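Local coordinates for protein pyridoxal kinase (Entamoeba histolytica, PDB 4S1H) that probably phosphorylates pyridoxal to pyridoxal 5'-phosphate at the expense of ATP, with magnesium ions at its nucleotide site, at residues 42-45 with 46-49; 141-144 with 145-148; 245-248 with 249-253. All blocks are in the same frame, centred on the assembly; numbering follows the deposited sequence.

Contact 1 (42-45 with 46-49); sequences ANHT and GYPV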
loop_
_atom_site.group_PDB
_atom_site.type_symbol
_atom_site.label_atom_id
_atom_site.label_comp_id
_atom_site.label_asym_id
_atom_site.label_seq_id
_atom_site.Cartn_x
_atom_site.Cartn_y
_atom_site.Cartn_z
ATOM N N ALA A 42 1.105 9.902 9.221
ATOM C CA ALA A 42 1.283 8.808 10.175
ATOM C C ALA A 42 0.021 8.001 10.361
ATOM O O ALA A 42 0.046 6.795 10.465
ATOM C CB ALA A 42 1.707 9.357 11.518
ATOM N N ASN A 43 -1.104 8.729 10.441
ATOM C CA ASN A 43 -2.395 8.141 10.780
ATOM C C ASN A 43 -3.500 9.078 10.270
ATOM O O ASN A 43 -3.209 10.159 9.781
ATOM C CB ASN A 43 -2.483 7.928 12.294
ATOM C CG ASN A 43 -1.986 9.125 13.094
ATOM O OD1 ASN A 43 -0.891 9.107 13.670
ATOM N ND2 ASN A 43 -2.789 10.199 13.109
ATOM N N HIS A 44 -4.749 8.649 10.325
ATOM C CA HIS A 44 -5.797 9.496 9.770
ATOM C C HIS A 44 -6.121 10.708 10.660
ATOM O O HIS A 44 -5.634 10.834 11.785
ATOM C CB HIS A 44 -7.023 8.688 9.330
ATOM C CG HIS A 44 -7.745 8.014 10.442
ATOM N ND1 HIS A 44 -8.321 8.704 11.491
ATOM C CD2 HIS A 44 -8.056 6.715 10.633
ATOM C CE1 HIS A 44 -8.911 7.854 12.302
ATOM N NE2 HIS A 44 -8.773 6.642 11.802
ATOM N N THR A 45 -6.924 11.616 10.102
ATOM C CA THR A 45 -7.180 12.943 10.690
ATOM C C THR A 45 -8.054 12.912 11.961
ATOM O O THR A 45 -8.140 13.893 12.710
ATOM C CB THR A 45 -7.752 13.880 9.599
ATOM O OG1 THR A 45 -8.821 13.217 8.920
ATOM C CG2 THR A 45 -6.692 14.199 8.544
ATOM N N GLY A 46 -8.725 11.790 12.183
ATOM C CA GLY A 46 -9.385 11.474 13.458
ATOM C C GLY A 46 -8.585 11.470 14.758
ATOM O O GLY A 46 -9.165 11.609 15.834
ATOM N N TYR A 47 -7.265 11.294 14.686
ATOM C CA TYR A 47 -6.438 11.285 15.880
ATOM C C TYR A 47 -6.058 12.718 16.298
ATOM O O TYR A 47 -6.074 13.621 15.445
ATOM C CB TYR A 47 -5.156 10.457 15.638
ATOM C CG TYR A 47 -5.426 8.971 15.401
ATOM C CD1 TYR A 47 -5.755 8.488 14.128
ATOM C CD2 TYR A 47 -5.381 8.071 16.442
ATOM C CE1 TYR A 47 -6.004 7.139 13.895
ATOM C CE2 TYR A 47 -5.638 6.717 16.223
ATOM C CZ TYR A 47 -5.940 6.261 14.958
ATOM O OH TYR A 47 -6.235 4.924 14.739
ATOM N N PRO A 48 -5.684 12.924 17.571
ATOM C CA PRO A 48 -5.245 14.236 18.088
ATOM C C PRO A 48 -4.009 14.847 17.440
ATOM O O PRO A 48 -3.861 16.059 17.447
ATOM C CB PRO A 48 -4.913 13.960 19.554
ATOM C CG PRO A 48 -5.616 12.712 19.896
ATOM C CD PRO A 48 -5.773 11.919 18.650
ATOM N N VAL A 49 -3.095 14.007 16.962
ATOM C CA VAL A 49 -1.902 14.471 16.278
ATOM C C VAL A 49 -1.892 13.715 14.967
ATOM O O VAL A 49 -2.232 12.535 14.952
ATOM C CB VAL A 49 -0.659 14.135 17.127
ATOM C CG1 VAL A 49 0.640 14.462 16.408
ATOM C CG2 VAL A 49 -0.697 14.856 18.468
#
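The Asn43 amide bridges the turn to the backbone carbonyl of Val49: ND2 donates to Val49 O at 3.0 Å, nearly straight (166°), in the plane of that carbonyl and on one of its lone pairs. A second bond from the same nitrogen goes to His44 O, also within the amide plane, so both N-H groups are used and the rotation of the amide is fixed. The Tyr47 side chain slants across the amide, its CB 3.5 Å from Asn43 ND2. The Tyr47 ring turns an edge to the backbone, with CD1 3.3 Å from His44 O, and its CE1 stands over one face of the imidazole, 3.4 Å from His44 CE1, the rings inclined at 42°. At the rim of the imidazole, Gly46 N makes a weak bond to His44 ND1. A chi1 of 65° puts His44 CG between its own backbone N and carbonyl carbon, which brings ND1 forward to Gly46 N.

Further out, Ala256 O accepts from His44 NE2 and Glu257 pairs with Tyr47 OH, while Ser66 and Asn70 of the second subunit bind Asn43 OD1. The backbone between His44 and Tyr47 forms a type I beta turn, closed by a weak bond from Tyr47 N to His44 O. It carries Thr45 in the loop between strands 33-41 and 52-54, placing the turn at the pyridoxal 5'-phosphate site, unoccupied by that ligand here, and at the dimer interface.

Contact 2 (141-144 with 145-148); sequences TPNA and TELS. With MG (magnesium ion), chain D; ADP (adenosine-5'-diphosphate), chain C.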
loop_
_atom_site.group_PDB
_atom_site.type_symbol
_atom_site.label_atom_id
_atom_site.label_comp_id
_atom_site.label_asym_id
_atom_site.label_seq_id
_atom_site.Cartn_x
_atom_site.Cartn_y
_atom_site.Cartn_z
ATOM N N THR A 141 -18.920 8.914 -6.399
ATOM C CA THR A 141 -19.369 8.219 -5.166
ATOM C C THR A 141 -19.345 9.103 -3.908
ATOM O O THR A 141 -18.698 8.741 -2.891
ATOM C CB THR A 141 -18.536 6.943 -4.941
ATOM O OG1 THR A 141 -17.156 7.306 -4.894
ATOM C CG2 THR A 141 -18.708 5.951 -6.062
ATOM N N PRO A 142 -19.996 10.265 -3.949
ATOM C CA PRO A 142 -20.052 11.106 -2.766
ATOM C C PRO A 142 -21.009 10.553 -1.698
ATOM O O PRO A 142 -22.004 9.906 -2.035
ATOM C CB PRO A 142 -20.669 12.398 -3.308
ATOM C CG PRO A 142 -21.600 11.923 -4.381
ATOM C CD PRO A 142 -20.856 10.793 -5.031
ATOM N N ASN A 143 -20.763 10.890 -0.436
ATOM C CA ASN A 143 -21.807 10.858 0.573
ATOM C C ASN A 143 -22.746 12.082 0.420
ATOM O O ASN A 143 -22.530 12.959 -0.440
ATOM C CB ASN A 143 -21.219 10.716 1.995
ATOM C CG ASN A 143 -20.425 11.932 2.437
ATOM O OD1 ASN A 143 -20.666 13.053 1.984
ATOM N ND2 ASN A 143 -19.444 11.710 3.313
ATOM N N ALA A 144 -23.798 12.152 1.235
ATOM C CA ALA A 144 -24.773 13.231 1.103
ATOM C C ALA A 144 -24.152 14.614 1.323
ATOM O O ALA A 144 -24.470 15.568 0.615
ATOM C CB ALA A 144 -25.932 13.024 2.038
ATOM N N THR A 145 -23.241 14.713 2.284
ATOM C CA THR A 145 -22.570 15.973 2.560
ATOM C C THR A 145 -21.758 16.467 1.353
ATOM O O THR A 145 -21.789 17.652 0.998
ATOM C CB THR A 145 -21.651 15.829 3.786
ATOM O OG1 THR A 145 -22.458 15.615 4.954
ATOM C CG2 THR A 145 -20.837 17.085 4.006
ATOM N N GLU A 146 -21.028 15.533 0.756
ATOM C CA GLU A 146 -20.191 15.827 -0.388
ATOM C C GLU A 146 -21.047 16.251 -1.574
ATOM O O GLU A 146 -20.716 17.246 -2.236
ATOM C CB GLU A 146 -19.243 14.669 -0.688
ATOM C CG GLU A 146 -18.224 14.552 0.418
ATOM C CD GLU A 146 -17.604 13.197 0.579
ATOM O OE1 GLU A 146 -18.177 12.198 0.074
ATOM O OE2 GLU A 146 -16.517 13.178 1.220
ATOM N N LEU A 147 -22.157 15.541 -1.813
ATOM C CA LEU A 147 -23.126 15.956 -2.829
ATOM C C LEU A 147 -23.621 17.382 -2.604
ATOM O O LEU A 147 -23.703 18.168 -3.539
ATOM C CB LEU A 147 -24.311 14.968 -2.915
ATOM C CG LEU A 147 -25.362 15.214 -4.002
ATOM C CD1 LEU A 147 -24.750 15.129 -5.408
ATOM C CD2 LEU A 147 -26.483 14.199 -3.884
ATOM N N SER A 148 -23.926 17.730 -1.358
ATOM C CA SER A 148 -24.338 19.080 -1.039
ATOM C C SER A 148 -23.251 20.122 -1.335
ATOM O O SER A 148 -23.540 21.195 -1.880
ATOM C CB SER A 148 -24.758 19.134 0.427
ATOM O OG SER A 148 -25.192 20.415 0.792
HETATM MG MG MG D . -17.150 8.304 -1.477
HETATM P PB ADP C . -17.830 8.131 3.706
HETATM O O1B ADP C . -18.648 9.020 4.614
HETATM O O2B ADP C . -16.584 7.573 4.373
HETATM O O3B ADP C . -17.641 8.752 2.356
HETATM P PA ADP C . -20.239 6.530 3.909
HETATM O O1A ADP C . -21.194 6.976 2.835
HETATM O O2A ADP C . -20.405 7.048 5.299
HETATM O O3A ADP C . -18.719 6.824 3.426
HETATM O "O5'" ADP C . -20.218 4.949 3.979
HETATM C "C5'" ADP C . -19.985 4.107 2.868
HETATM C "C4'" ADP C . -20.774 2.851 3.100
HETATM O "O4'" ADP C . -20.356 2.250 4.326
HETATM C "C3'" ADP C . -22.261 3.146 3.267
HETATM O "O3'" ADP C . -22.943 3.102 2.009
HETATM C "C2'" ADP C . -22.690 2.074 4.222
HETATM O "O2'" ADP C . -22.961 0.877 3.507
HETATM C "C1'" ADP C . -21.474 1.834 5.098
HETATM N N9 ADP C . -21.487 2.540 6.401
HETATM C C8 ADP C . -20.823 3.640 6.782
HETATM N N7 ADP C . -21.080 3.957 8.075
HETATM C C5 ADP C . -21.926 3.026 8.537
HETATM C C6 ADP C . -22.598 2.740 9.827
HETATM N N6 ADP C . -22.398 3.561 10.878
HETATM N N1 ADP C . -23.409 1.662 9.880
HETATM C C2 ADP C . -23.608 0.843 8.808
HETATM N N3 ADP C . -23.020 1.044 7.611
HETATM C C4 ADP C . -22.188 2.097 7.432
HETATM O O HOH W 1 -16.917 10.188 -0.928
HETATM O O HOH W 2 -17.285 6.040 -1.938
HETATM O O HOH W 3 -18.603 7.984 -0.065
HETATM O O HOH W 4 -15.578 7.716 -0.034
#
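Asn143 and Glu146 exchange hydrogen bonds between side chain and backbone. With chi1 of Asn143 at 67°, CG sits between the backbone N and the carbonyl carbon, and OD1 swings over the start of the helix to accept from Glu146 N at 2.8 Å, almost in line with its own C=O bond. Glu146 replies with a side chain extended beyond CG and folded back along the first turn: OE1 accepts from Asn143 N at 2.9 Å, on its anti side and somewhat out of the carboxylate plane. The amide and carboxylate end up stacked, their planes only 19° apart. These reciprocal bonds make a capping box, with Asn143 as the N-cap of helix 144-151; Leu147 N follows with the first helical bond, to Asn143 O.

The other end of the same amide serves the nucleotide, ND2 donating to ADP O1B at 3.1 Å and also to Gly115 O. Glu146 is likewise shared: OE2 accepts from Leu114 N and Gly115 N, and OE1 from water 1 at 2.6 Å. That water is a ligand of a magnesium ion, which Thr141 O binds directly at 2.1 Å, with three further waters and Asp111 filling the rest of its shell. Pro142 CB packs on Glu146 CB at 3.7 Å. Leu147, with CG anti to its backbone N (chi1 -176°), runs from beside the Pro142 ring to helix 158-170.

Contact 3 (245-248 with 249-253); sequences LQTI and LRNTV. With ADP (adenosine-5'-diphosphate), chain C.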
loop_
_atom_site.group_PDB
_atom_site.type_symbol
_atom_site.label_atom_id
_atom_site.label_comp_id
_atom_site.label_asym_id
_atom_site.label_seq_id
_atom_site.Cartn_x
_atom_site.Cartn_y
_atom_site.Cartn_z
ATOM N N LEU A 245 -19.015 -4.706 3.072
ATOM C CA LEU A 245 -18.767 -3.653 4.066
ATOM C C LEU A 245 -19.524 -3.876 5.375
ATOM O O LEU A 245 -18.974 -3.640 6.464
ATOM C CB LEU A 245 -19.105 -2.289 3.468
ATOM C CG LEU A 245 -18.521 -1.000 4.053
ATOM C CD1 LEU A 245 -17.110 -1.098 4.601
ATOM C CD2 LEU A 245 -18.574 0.065 2.965
ATOM N N GLN A 246 -20.783 -4.332 5.319
ATOM C CA GLN A 246 -21.514 -4.655 6.551
ATOM C C GLN A 246 -20.798 -5.724 7.336
ATOM O O GLN A 246 -20.646 -5.629 8.549
ATOM C CB GLN A 246 -22.961 -5.107 6.279
ATOM C CG GLN A 246 -23.921 -3.990 5.969
ATOM C CD GLN A 246 -24.020 -2.952 7.092
ATOM O OE1 GLN A 246 -23.394 -1.904 7.066
ATOM N NE2 GLN A 246 -24.806 -3.275 8.110
ATOM N N THR A 247 -20.265 -6.728 6.633
ATOM C CA THR A 247 -19.500 -7.768 7.291
ATOM C C THR A 247 -18.266 -7.197 7.994
ATOM O O THR A 247 -17.998 -7.561 9.140
ATOM C CB THR A 247 -19.084 -8.857 6.291
ATOM O OG1 THR A 247 -20.269 -9.457 5.759
ATOM C CG2 THR A 247 -18.210 -9.926 6.968
ATOM N N ILE A 248 -17.543 -6.300 7.331
ATOM C CA ILE A 248 -16.362 -5.682 7.921
ATOM C C ILE A 248 -16.732 -4.890 9.166
ATOM O O ILE A 248 -16.093 -5.029 10.208
ATOM C CB ILE A 248 -15.608 -4.778 6.932
ATOM C CG1 ILE A 248 -15.040 -5.605 5.772
ATOM C CG2 ILE A 248 -14.480 -4.006 7.628
ATOM C CD1 ILE A 248 -14.620 -4.769 4.593
ATOM N N LEU A 249 -17.794 -4.100 9.066
ATOM C CA LEU A 249 -18.190 -3.269 10.203
ATOM C C LEU A 249 -18.723 -4.054 11.398
ATOM O O LEU A 249 -18.410 -3.733 12.550
ATOM C CB LEU A 249 -19.222 -2.246 9.769
ATOM C CG LEU A 249 -18.640 -1.259 8.794
ATOM C CD1 LEU A 249 -19.741 -0.341 8.364
ATOM C CD2 LEU A 249 -17.508 -0.439 9.405
ATOM N N ARG A 250 -19.532 -5.088 11.135
ATOM C CA ARG A 250 -20.000 -5.986 12.208
ATOM C C ARG A 250 -18.833 -6.618 12.939
ATOM O O ARG A 250 -18.913 -6.908 14.133
ATOM C CB ARG A 250 -20.958 -7.063 11.677
ATOM C CG ARG A 250 -22.369 -6.528 11.382
ATOM C CD ARG A 250 -23.354 -7.592 10.968
ATOM N NE ARG A 250 -24.592 -7.035 10.402
ATOM C CZ ARG A 250 -25.672 -7.755 10.096
ATOM N NH1 ARG A 250 -25.701 -9.070 10.309
ATOM N NH2 ARG A 250 -26.739 -7.151 9.580
ATOM N N ASN A 251 -17.726 -6.812 12.225
ATOM C CA ASN A 251 -16.533 -7.388 12.811
ATOM C C ASN A 251 -15.450 -6.411 13.245
ATOM O O ASN A 251 -14.324 -6.821 13.532
ATOM C CB ASN A 251 -15.976 -8.422 11.835
ATOM C CG ASN A 251 -16.875 -9.630 11.769
ATOM O OD1 ASN A 251 -16.806 -10.510 12.637
ATOM N ND2 ASN A 251 -17.755 -9.656 10.792
ATOM N N THR A 252 -15.808 -5.135 13.346
ATOM C CA THR A 252 -14.888 -4.094 13.751
ATOM C C THR A 252 -15.188 -3.717 15.185
ATOM O O THR A 252 -16.339 -3.468 15.532
ATOM C CB THR A 252 -15.019 -2.879 12.820
ATOM O OG1 THR A 252 -14.628 -3.254 11.508
ATOM C CG2 THR A 252 -14.201 -1.719 13.300
ATOM N N VAL A 253 -14.149 -3.694 16.021
ATOM C CA VAL A 253 -14.321 -3.438 17.461
ATOM C C VAL A 253 -14.272 -1.962 17.843
ATOM O O VAL A 253 -15.164 -1.504 18.566
ATOM C CB VAL A 253 -13.362 -4.312 18.303
ATOM C CG1 VAL A 253 -13.383 -3.900 19.773
ATOM C CG2 VAL A 253 -13.748 -5.781 18.142
HETATM P PB ADP C . -17.830 8.131 3.706
HETATM O O1B ADP C . -18.648 9.020 4.614
HETATM O O2B ADP C . -16.584 7.573 4.373
HETATM O O3B ADP C . -17.641 8.752 2.356
HETATM P PA ADP C . -20.239 6.530 3.909
HETATM O O1A ADP C . -21.194 6.976 2.835
HETATM O O2A ADP C . -20.405 7.048 5.299
HETATM O O3A ADP C . -18.719 6.824 3.426
HETATM O "O5'" ADP C . -20.218 4.949 3.979
HETATM C "C5'" ADP C . -19.985 4.107 2.868
HETATM C "C4'" ADP C . -20.774 2.851 3.100
HETATM O "O4'" ADP C . -20.356 2.250 4.326
HETATM C "C3'" ADP C . -22.261 3.146 3.267
HETATM O "O3'" ADP C . -22.943 3.102 2.009
HETATM C "C2'" ADP C . -22.690 2.074 4.222
HETATM O "O2'" ADP C . -22.961 0.877 3.507
HETATM C "C1'" ADP C . -21.474 1.834 5.098
HETATM N N9 ADP C . -21.487 2.540 6.401
HETATM C C8 ADP C . -20.823 3.640 6.782
HETATM N N7 ADP C . -21.080 3.957 8.075
HETATM C C5 ADP C . -21.926 3.026 8.537
HETATM C C6 ADP C . -22.598 2.740 9.827
HETATM N N6 ADP C . -22.398 3.561 10.878
HETATM N N1 ADP C . -23.409 1.662 9.880
HETATM C C2 ADP C . -23.608 0.843 8.808
HETATM N N3 ADP C . -23.020 1.044 7.611
HETATM C C4 ADP C . -22.188 2.097 7.432
#
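Leu249 N bonds to Leu245 O and Arg250 N to Gln246 O, both at 2.9 Å, as regular steps in the last turn of helix 234-250. Asn251 is then the first residue with non-helical backbone angles, and Asn251 N bonds to Thr247 O at 3.2 Å with a bent 139° geometry.

Side chains take over at this C-terminal end. Asn251 lies beside Thr247, pointing the same way, and its ND2 donates to Thr247 O at 2.7 Å, nearly straight and within its own amide plane. The carbonyl is thus gripped by the backbone and side-chain nitrogens of one residue, reaching it from opposite faces. Next along, Thr252 OG1 donates to Ile248 O at 2.6 Å from above the carbonyl plane; chi1 of -64° holds this hydroxyl beside its own backbone N, and Asn259 N meets it as well.

On the nucleotide side of the helix, Leu249 CD1 touches the adenine at ADP C4 (3.6 Å), and Leu245 CD2 reaches the ribose at O4'. Gln246, an ADP-binding residue, lies beside the base. Leu245 and Leu249, one helical turn apart, form part of the adenosine pocket of this ribokinase-clan kinase.

In the fold
From the N terminus, contact 1 comes first, turning the chain between strand 33-41 and its antiparallel neighbour 52-54 at one edge of the main sheet and meeting the second subunit. Contact 2 lies at the opposite edge, where strand 139-140 gives way to helix 144-151 beside the diphosphate and magnesium. Contact 3 ends helix 234-250 on the adenosine side. Each is local, a turn, a helix start and a helix end; they follow in series, neither nesting nor crossing, with centres 21 to 23 Å apart. Contacts 2 and 3 both touch ADP, one at each end of it, whereas contact 1 brings the pyridoxal 5'-phosphate-binding loop, with the side chain of His44 about 11 Å from ADP.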